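Side-chain contacts in leucine--tRNA ligase (Agrobacterium radiobacter, PDB 5AH5), which probably joins L-leucine to tRNA(Leu) at the expense of ATP, as a class I aminoacyl-tRNA synthetase: residues Arg620-Leu623 with Glu624-Arg628; Ala681-Ala684 with Ile685-Val688; Glu725-Leu729 with Ser730-Ser734. One frame throughout, in Å; residues are numbered along the deposited sequence.

Contact 1 (Arg620-Leu623 with Glu624-Arg628); sequences RSYL and ERVCR. With nucleotides of chain D.
Tyr-622 and Val-626, one helical turn apart, make the tight part of this contact: methyl CG2 of Val-626 sits over one face of the phenol ring, 3.5 Å from CZ of Tyr-622. With CG of Tyr-622 anti to its backbone N (chi1 168°), the ring leans along the helix over the valine. A branched, compact residue suits this spot, because a single methyl lies against the ring face, while the tyrosine hydroxyl bonds to Thr-689.

On another flank Arg-620 and Glu-624 form an i to i+4 salt bridge, NE of Arg-620 to OE2 of Glu-624 at 3.0 Å. The two flat groups are almost perpendicular (86°), and OE2 is met on its anti side, well out of the carboxylate plane (34°). The bridge uses NE; NH1 and NH2 of Arg-620 bond the carbonyls of Phe-590 and Tyr-3.

The partly exposed Arg-625 and Arg-628 form the looser side, where packing gives way to phosphate bonds. NH1 of Arg-625 bridges successive phosphates, donating to OP1 of G41 and OP2 of C42 of chain D, both at 2.9 Å; its NH2 bonds OD1 of Asn-690, which helps position the guanidinium. NH2 of Arg-628 adds a second donor to OP1 of G41.

Helix 617-632 thus lies between helices 678-695, met by Tyr-622 and Val-626, and 720-729, met by Leu-623, Val-626 and Cys-627, with helix 592-601 beside Arg-620 and Leu-623.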
loop_
_atom_site.group_PDB
_atom_site.type_symbol
_atom_site.label_atom_id
_atom_site.label_comp_id
_atom_site.label_asym_id
_atom_site.label_seq_id
_atom_site.Cartn_x
_atom_site.Cartn_y
_atom_site.Cartn_z
ATOM N N ARG B 620 12.232 22.003 -15.878
ATOM C CA ARG B 620 11.698 23.288 -16.254
ATOM C C ARG B 620 12.286 23.697 -17.604
ATOM O O ARG B 620 11.584 24.217 -18.435
ATOM C CB ARG B 620 12.051 24.304 -15.186
ATOM C CG ARG B 620 11.742 25.749 -15.473
ATOM C CD ARG B 620 10.238 25.963 -15.385
ATOM N NE ARG B 620 9.894 27.219 -16.031
ATOM C CZ ARG B 620 8.699 27.769 -16.000
ATOM N NH1 ARG B 620 7.699 27.188 -15.354
ATOM N NH2 ARG B 620 8.516 28.914 -16.604
ATOM N N SER B 621 13.599 23.527 -17.751
ATOM C CA SER B 621 14.300 23.766 -19.006
ATOM C C SER B 621 13.757 22.899 -20.144
ATOM O O SER B 621 13.536 23.420 -21.210
ATOM C CB SER B 621 15.808 23.511 -18.862
ATOM O OG SER B 621 16.392 24.604 -18.201
ATOM N N TYR B 622 13.525 21.613 -19.900
ATOM C CA TYR B 622 12.855 20.768 -20.900
ATOM C C TYR B 622 11.471 21.305 -21.301
ATOM O O TYR B 622 11.163 21.380 -22.492
ATOM C CB TYR B 622 12.763 19.279 -20.476
ATOM C CG TYR B 622 11.828 18.527 -21.400
ATOM C CD1 TYR B 622 12.190 18.257 -22.718
ATOM C CD2 TYR B 622 10.571 18.105 -20.958
ATOM C CE1 TYR B 622 11.290 17.643 -23.582
ATOM C CE2 TYR B 622 9.681 17.508 -21.809
ATOM C CZ TYR B 622 10.075 17.226 -23.124
ATOM O OH TYR B 622 9.187 16.623 -23.945
ATOM N N LEU B 623 10.673 21.724 -20.317
ATOM C CA LEU B 623 9.356 22.271 -20.587
ATOM C C LEU B 623 9.403 23.584 -21.344
ATOM O O LEU B 623 8.601 23.762 -22.248
ATOM C CB LEU B 623 8.489 22.354 -19.312
ATOM C CG LEU B 623 8.170 20.968 -18.681
ATOM C CD1 LEU B 623 7.591 21.042 -17.219
ATOM C CD2 LEU B 623 7.236 20.171 -19.557
ATOM N N GLU B 624 10.376 24.456 -21.057
ATOM C CA GLU B 624 10.549 25.657 -21.852
ATOM C C GLU B 624 10.966 25.298 -23.316
ATOM O O GLU B 624 10.578 25.976 -24.232
ATOM C CB GLU B 624 11.579 26.609 -21.207
ATOM C CG GLU B 624 11.066 27.457 -20.043
ATOM C CD GLU B 624 12.162 28.013 -19.129
ATOM O OE1 GLU B 624 13.369 27.998 -19.501
ATOM O OE2 GLU B 624 11.818 28.461 -17.992
ATOM N N ARG B 625 11.735 24.234 -23.500
ATOM C CA ARG B 625 12.125 23.793 -24.819
ATOM C C ARG B 625 10.919 23.238 -25.610
ATOM O O ARG B 625 10.829 23.455 -26.833
ATOM C CB ARG B 625 13.255 22.761 -24.708
ATOM C CG ARG B 625 13.640 21.998 -25.990
ATOM C CD ARG B 625 14.725 20.979 -25.622
ATOM N NE ARG B 625 15.009 19.957 -26.613
ATOM C CZ ARG B 625 15.769 20.122 -27.701
ATOM N NH1 ARG B 625 16.273 21.307 -28.007
ATOM N NH2 ARG B 625 15.996 19.082 -28.517
ATOM N N VAL B 626 9.997 22.544 -24.933
ATOM C CA VAL B 626 8.669 22.278 -25.536
ATOM C C VAL B 626 7.920 23.562 -25.928
ATOM O O VAL B 626 7.396 23.674 -27.051
ATOM C CB VAL B 626 7.802 21.343 -24.686
ATOM C CG1 VAL B 626 6.435 21.126 -25.299
ATOM C CG2 VAL B 626 8.483 19.995 -24.520
ATOM N N CYS B 627 7.870 24.545 -25.037
ATOM C CA CYS B 627 7.158 25.788 -25.335
ATOM C C CYS B 627 7.771 26.440 -26.576
ATOM O O CYS B 627 7.039 26.877 -27.450
ATOM C CB CYS B 627 7.129 26.780 -24.142
ATOM S SG CYS B 627 6.215 26.110 -22.709
ATOM N N ARG B 628 9.098 26.522 -26.623
ATOM C CA ARG B 628 9.782 27.178 -27.745
ATOM C C ARG B 628 9.542 26.496 -29.133
ATOM O O ARG B 628 9.439 27.172 -30.158
ATOM C CB ARG B 628 11.265 27.395 -27.446
ATOM C CG ARG B 628 11.525 28.612 -26.519
ATOM C CD ARG B 628 12.995 28.993 -26.471
ATOM N NE ARG B 628 13.751 27.771 -26.272
ATOM C CZ ARG B 628 14.058 27.237 -25.089
ATOM N NH1 ARG B 628 13.746 27.855 -23.963
ATOM N NH2 ARG B 628 14.710 26.082 -25.034
ATOM P P G D 41 17.622 24.658 -26.857
ATOM O OP1 G D 41 16.254 24.050 -26.953
ATOM O OP2 G D 41 18.536 24.237 -25.789
ATOM O "O5'" G D 41 18.380 24.405 -28.233
ATOM C "C5'" G D 41 17.683 24.631 -29.484
ATOM C "C4'" G D 41 18.657 24.579 -30.645
ATOM O "O4'" G D 41 19.707 25.570 -30.434
ATOM C "C3'" G D 41 19.414 23.269 -30.817
ATOM O "O3'" G D 41 18.628 22.321 -31.540
ATOM C "C2'" G D 41 20.653 23.736 -31.568
ATOM O "O2'" G D 41 20.387 24.056 -32.915
ATOM C "C1'" G D 41 20.950 25.055 -30.859
ATOM N N9 G D 41 21.862 24.992 -29.712
ATOM C C8 G D 41 21.555 25.131 -28.378
ATOM N N7 G D 41 22.605 25.085 -27.602
ATOM C C5 G D 41 23.670 24.911 -28.475
ATOM C C6 G D 41 25.053 24.764 -28.213
ATOM O O6 G D 41 25.632 24.753 -27.123
ATOM N N1 G D 41 25.780 24.580 -29.386
ATOM C C2 G D 41 25.245 24.561 -30.650
ATOM N N2 G D 41 26.113 24.391 -31.659
ATOM N N3 G D 41 23.955 24.699 -30.908
ATOM C C4 G D 41 23.229 24.851 -29.781
ATOM P P U D 40 18.945 27.543 -22.100
ATOM O OP1 U D 40 17.820 26.799 -21.513
ATOM O OP2 U D 40 20.330 27.126 -21.781
ATOM O "O5'" U D 40 18.817 27.518 -23.688
ATOM C "C5'" U D 40 17.753 28.220 -24.347
ATOM C "C4'" U D 40 18.014 28.349 -25.831
ATOM O "O4'" U D 40 19.013 29.372 -26.111
ATOM C "C3'" U D 40 18.518 27.110 -26.560
ATOM O "O3'" U D 40 17.428 26.234 -26.830
ATOM C "C2'" U D 40 19.134 27.741 -27.798
ATOM O "O2'" U D 40 18.171 28.210 -28.711
ATOM C "C1'" U D 40 19.845 28.938 -27.176
ATOM N N1 U D 40 21.177 28.614 -26.638
ATOM C C2 U D 40 22.217 28.483 -27.540
ATOM O O2 U D 40 22.066 28.587 -28.743
ATOM N N3 U D 40 23.437 28.198 -26.978
ATOM C C4 U D 40 23.725 28.036 -25.637
ATOM O O4 U D 40 24.878 27.774 -25.289
ATOM C C5 U D 40 22.598 28.181 -24.769
ATOM C C6 U D 40 21.393 28.461 -25.284
ATOM P P C D 42 18.742 20.770 -31.214
ATOM O OP1 C D 42 17.905 20.036 -32.195
ATOM O OP2 C D 42 18.492 20.579 -29.764
ATOM O "O5'" C D 42 20.293 20.463 -31.441
ATOM C "C5'" C D 42 20.845 20.464 -32.758
ATOM C "C4'" C D 42 22.339 20.255 -32.727
ATOM O "O4'" C D 42 23.000 21.310 -31.973
ATOM C "C3'" C D 42 22.865 19.017 -32.032
ATOM O "O3'" C D 42 22.663 17.755 -32.676
ATOM C "C2'" C D 42 24.348 19.364 -31.944
ATOM O "O2'" C D 42 25.005 19.041 -33.155
ATOM C "C1'" C D 42 24.306 20.866 -31.618
ATOM N N1 C D 42 24.550 21.124 -30.179
ATOM C C2 C D 42 25.869 21.091 -29.700
ATOM O O2 C D 42 26.793 20.917 -30.496
ATOM N N3 C D 42 26.101 21.274 -28.382
ATOM C C4 C D 42 25.078 21.453 -27.544
ATOM N N4 C D 42 25.356 21.632 -26.249
ATOM C C5 C D 42 23.724 21.467 -27.997
ATOM C C6 C D 42 23.507 21.288 -29.308
#

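Contact 2 (Ala681-Ala684 with Ile685-Val688); sequences AIAA and IMSV. With nucleotides of chain D.
Ile-682 and Met-686 meet one turn apart, CG2 of Ile-682 lying 3.7 Å from CE of Met-686. The methionine chain is extended through chi2 and then turns at chi3 (-90°), which brings its methyl back beside the preceding turn. The exact place of that methyl is doubtful, since it is modelled too close to O2' of C24 of chain D, but an unbranched, pliable thioether can follow the helix surface in this way.

The same surface borders the tRNA. CB of Ala-683 is 3.5 Å from O2' of C24, so the ribose edge comes almost to the helix backbone; a side chain of one carbon suits so close an approach. Ser-687, a turn later, brings its OG to 3.2 Å from C5' of that nucleotide.

Behind these side chains the helical bonds fix their spacing. N of Met-686 donates to O of Ile-682 (3.0 Å), and N of Ser-687 to O of Ala-683 (2.8 Å). Further out, Ile-685 and Val-688 pack on helices 653-674 and 701-715, while Ile-682 and Met-686 rest on Phe-601 of helix 592-601.

The chemistry is thus divided by face: branched aliphatic residues bury one side among helices, whereas small or slender ones let the RNA draw near, Ala-683 also packing on an adenine base and Met-686 on a phosphate. No charged side chain takes part, consistent with fit by shape here rather than ion pairing.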
loop_
_atom_site.group_PDB
_atom_site.type_symbol
_atom_site.label_atom_id
_atom_site.label_comp_id
_atom_site.label_asym_id
_atom_site.label_seq_id
_atom_site.Cartn_x
_atom_site.Cartn_y
_atom_site.Cartn_z
ATOM N N ALA B 681 8.141 6.709 -19.990
ATOM C CA ALA B 681 7.152 7.424 -20.822
ATOM C C ALA B 681 7.582 8.853 -21.132
ATOM O O ALA B 681 7.392 9.411 -22.236
ATOM C CB ALA B 681 5.792 7.399 -20.117
ATOM N N ILE B 682 8.149 9.510 -20.132
ATOM C CA ILE B 682 8.553 10.857 -20.298
ATOM C C ILE B 682 9.770 10.855 -21.274
ATOM O O ILE B 682 9.920 11.755 -22.090
ATOM C CB ILE B 682 8.894 11.534 -18.922
ATOM C CG1 ILE B 682 7.575 11.818 -18.124
ATOM C CG2 ILE B 682 9.582 12.853 -19.163
ATOM C CD1 ILE B 682 7.824 12.213 -16.665
ATOM N N ALA B 683 10.676 9.907 -21.139
ATOM C CA ALA B 683 11.825 9.809 -22.134
ATOM C C ALA B 683 11.342 9.702 -23.575
ATOM O O ALA B 683 11.871 10.351 -24.468
ATOM C CB ALA B 683 12.724 8.662 -21.795
ATOM N N ALA B 684 10.250 8.978 -23.771
ATOM C CA ALA B 684 9.652 8.825 -25.087
ATOM C C ALA B 684 9.150 10.113 -25.608
ATOM O O ALA B 684 9.294 10.402 -26.782
ATOM C CB ALA B 684 8.564 7.792 -25.037
ATOM N N ILE B 685 8.594 10.959 -24.744
ATOM C CA ILE B 685 8.119 12.273 -25.175
ATOM C C ILE B 685 9.251 13.244 -25.464
ATOM O O ILE B 685 9.162 14.121 -26.349
ATOM C CB ILE B 685 7.148 12.870 -24.094
ATOM C CG1 ILE B 685 5.836 12.044 -23.990
ATOM C CG2 ILE B 685 6.844 14.317 -24.392
ATOM C CD1 ILE B 685 5.081 12.184 -22.664
ATOM N N MET B 686 10.276 13.216 -24.634
ATOM C CA MET B 686 11.509 13.961 -24.965
ATOM C C MET B 686 12.155 13.469 -26.335
ATOM O O MET B 686 12.627 14.285 -27.114
ATOM C CB MET B 686 12.549 13.812 -23.864
ATOM C CG MET B 686 12.163 14.468 -22.527
ATOM S SD MET B 686 13.480 14.461 -21.292
ATOM C CE MET B 686 13.032 12.954 -20.605
ATOM N N SER B 687 12.121 12.179 -26.610
ATOM C CA SER B 687 12.594 11.636 -27.934
ATOM C C SER B 687 11.824 12.274 -29.035
ATOM O O SER B 687 12.413 12.769 -29.962
ATOM C CB SER B 687 12.410 10.131 -28.068
ATOM O OG SER B 687 13.411 9.439 -27.363
ATOM N N VAL B 688 10.504 12.338 -28.890
ATOM C CA VAL B 688 9.664 12.992 -29.913
ATOM C C VAL B 688 10.004 14.440 -30.055
ATOM O O VAL B 688 10.060 14.985 -31.184
ATOM C CB VAL B 688 8.162 12.783 -29.619
ATOM C CG1 VAL B 688 7.262 13.710 -30.404
ATOM C CG2 VAL B 688 7.810 11.314 -29.850
ATOM P P C D 24 18.262 8.876 -27.130
ATOM O OP1 C D 24 17.653 9.546 -28.264
ATOM O OP2 C D 24 19.675 8.924 -26.828
ATOM O "O5'" C D 24 17.594 9.486 -25.796
ATOM C "C5'" C D 24 16.167 9.666 -25.701
ATOM C "C4'" C D 24 15.778 10.072 -24.272
ATOM O "O4'" C D 24 15.943 8.947 -23.379
ATOM C "C3'" C D 24 16.641 11.137 -23.643
ATOM O "O3'" C D 24 16.259 12.373 -24.233
ATOM C "C2'" C D 24 16.345 10.923 -22.180
ATOM O "O2'" C D 24 15.027 11.255 -21.772
ATOM C "C1'" C D 24 16.360 9.402 -22.118
ATOM N N1 C D 24 17.676 8.845 -21.809
ATOM C C2 C D 24 18.079 8.886 -20.481
ATOM O O2 C D 24 17.296 9.356 -19.637
ATOM N N3 C D 24 19.291 8.404 -20.143
ATOM C C4 C D 24 20.105 7.913 -21.089
ATOM N N4 C D 24 21.282 7.402 -20.708
ATOM C C5 C D 24 19.737 7.908 -22.466
ATOM C C6 C D 24 18.525 8.378 -22.778
#

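Contact 3 (Glu725-Leu729 with Ser730-Ser734); sequences ELWAL and SGCNS
The side chain of Cys-732 lies over one face of the indole of Trp-727: CB of Cys-732 is 3.4 Å from the centroid of the five-membered ring of Trp-727, a CH-pi contact, and SG stands 3.7 Å from the centroid of the six-membered ring, only 11° off its normal, a sulfur-aromatic contact. One short side chain thus spans both rings. The indole is carried forward under the turn because CG of Trp-727 is anti to the backbone N (chi1 -173°). At the ring edge its NE1 donates to OG of Ser-734 at 3.2 Å, with the oxygen in the ring plane, so the face contact and the edge bond together probably restrict rotation of the indole.

The carbonyl of Trp-727 is gripped twice. OG of Ser-730 donates to it at 2.8 Å and N of Cys-732 at 3.2 Å, reaching it from opposite faces of its plane. Serine suits this place, since its short hydroxyl can fold back on a carbonyl of the last turn.

Gly-731 takes the chain out of the helix with a positive phi of 102°, where a side chain would press on the preceding carbonyl; its N donates to O of Ala-728 from above the carbonyl plane (3.0 Å). Behind the turn, Leu-726 packs on helix 617-632, and Trp-727 lies against Val-712 and Arg-713 of helix 701-715.

Positive phi at the glycine, with bonds back into the final turn from Gly-731 and Cys-732, is the Schellman motif that ends helix 720-729.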
loop_
_atom_site.group_PDB
_atom_site.type_symbol
_atom_site.label_atom_id
_atom_site.label_comp_id
_atom_site.label_asym_id
_atom_site.label_seq_id
_atom_site.Cartn_x
_atom_site.Cartn_y
_atom_site.Cartn_z
ATOM N N GLU B 725 -1.757 25.255 -21.799
ATOM C CA GLU B 725 -1.325 26.545 -22.302
ATOM C C GLU B 725 -0.982 26.397 -23.805
ATOM O O GLU B 725 -1.382 27.205 -24.626
ATOM C CB GLU B 725 -0.067 27.016 -21.532
ATOM C CG GLU B 725 0.446 28.422 -21.834
ATOM C CD GLU B 725 -0.325 29.534 -21.132
ATOM O OE1 GLU B 725 -1.183 29.274 -20.247
ATOM O OE2 GLU B 725 -0.021 30.698 -21.430
ATOM N N LEU B 726 -0.200 25.376 -24.129
ATOM C CA LEU B 726 0.302 25.211 -25.503
ATOM C C LEU B 726 -0.810 24.841 -26.449
ATOM O O LEU B 726 -0.937 25.446 -27.515
ATOM C CB LEU B 726 1.399 24.174 -25.533
ATOM C CG LEU B 726 2.613 24.687 -24.784
ATOM C CD1 LEU B 726 3.707 23.620 -24.779
ATOM C CD2 LEU B 726 3.109 26.006 -25.340
ATOM N N TRP B 727 -1.659 23.911 -26.024
ATOM C CA TRP B 727 -2.898 23.588 -26.761
ATOM C C TRP B 727 -3.698 24.813 -27.141
ATOM O O TRP B 727 -4.044 24.982 -28.348
ATOM C CB TRP B 727 -3.741 22.645 -25.926
ATOM C CG TRP B 727 -4.976 22.041 -26.514
ATOM C CD1 TRP B 727 -6.252 22.349 -26.177
ATOM C CD2 TRP B 727 -5.055 20.935 -27.379
ATOM N NE1 TRP B 727 -7.131 21.534 -26.809
ATOM C CE2 TRP B 727 -6.424 20.620 -27.531
ATOM C CE3 TRP B 727 -4.105 20.169 -28.057
ATOM C CZ2 TRP B 727 -6.874 19.598 -28.384
ATOM C CZ3 TRP B 727 -4.530 19.133 -28.845
ATOM C CH2 TRP B 727 -5.904 18.863 -29.037
ATOM N N ALA B 728 -3.957 25.678 -26.153
ATOM C CA ALA B 728 -4.667 26.936 -26.407
ATOM C C ALA B 728 -3.902 27.887 -27.299
ATOM O O ALA B 728 -4.491 28.516 -28.185
ATOM C CB ALA B 728 -5.031 27.670 -25.114
ATOM N N LEU B 729 -2.611 28.049 -27.025
ATOM C CA LEU B 729 -1.775 28.884 -27.862
ATOM C C LEU B 729 -1.809 28.417 -29.364
ATOM O O LEU B 729 -1.858 29.218 -30.280
ATOM C CB LEU B 729 -0.372 28.880 -27.331
ATOM C CG LEU B 729 0.643 29.755 -28.045
ATOM C CD1 LEU B 729 0.385 31.238 -27.755
ATOM C CD2 LEU B 729 2.049 29.309 -27.623
ATOM N N SER B 730 -1.861 27.123 -29.573
ATOM C CA SER B 730 -1.942 26.591 -30.925
ATOM C C SER B 730 -3.314 26.816 -31.623
ATOM O O SER B 730 -3.454 26.398 -32.767
ATOM C CB SER B 730 -1.645 25.096 -30.899
ATOM O OG SER B 730 -2.811 24.335 -30.737
ATOM N N GLY B 731 -4.310 27.394 -30.922
ATOM C CA GLY B 731 -5.603 27.678 -31.479
ATOM C C GLY B 731 -6.729 26.727 -31.126
ATOM O O GLY B 731 -7.839 26.939 -31.553
ATOM N N CYS B 732 -6.493 25.672 -30.360
ATOM C CA CYS B 732 -7.619 24.827 -29.914
ATOM C C CYS B 732 -8.496 25.554 -28.859
ATOM O O CYS B 732 -8.022 26.419 -28.110
ATOM C CB CYS B 732 -7.114 23.482 -29.435
ATOM S SG CYS B 732 -6.056 22.642 -30.640
ATOM N N ASN B 733 -9.787 25.264 -28.886
ATOM C CA ASN B 733 -10.776 25.885 -27.992
ATOM C C ASN B 733 -11.126 25.026 -26.800
ATOM O O ASN B 733 -11.543 25.543 -25.773
ATOM C CB ASN B 733 -12.087 26.162 -28.746
ATOM C CG ASN B 733 -11.936 27.211 -29.824
ATOM O OD1 ASN B 733 -11.195 28.204 -29.669
ATOM N ND2 ASN B 733 -12.649 27.009 -30.931
ATOM N N SER B 734 -11.045 23.719 -27.002
ATOM C CA SER B 734 -11.299 22.699 -25.995
ATOM C C SER B 734 -10.126 22.619 -24.983
ATOM O O SER B 734 -9.088 23.240 -25.166
ATOM C CB SER B 734 -11.460 21.358 -26.693
ATOM O OG SER B 734 -10.215 20.971 -27.317
#

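In the fold
Contacts 2 and 3 lie in the anticodon-binding domain, and the helix of contact 1 packs between theirs. The centre of contact 1 is 13 Å from that of contact 2, which it touches where OH of Tyr-622 lies 3.3 Å from CG2 of Ile-685, and 16 Å from that of contact 3, met where CG1 of Val-626 lies 3.7 Å from CD1 of Leu-726. Contacts 2 and 3 do not touch; their nearest atoms are about 10 Å apart. Contacts 1 and 2 both reach the tRNA, at different nucleotides, whereas the nearest atom of contact 3 is about 13 Å from the RNA. All three lie away from the leucyl-sulfamoyl-adenosine pocket and the zinc site.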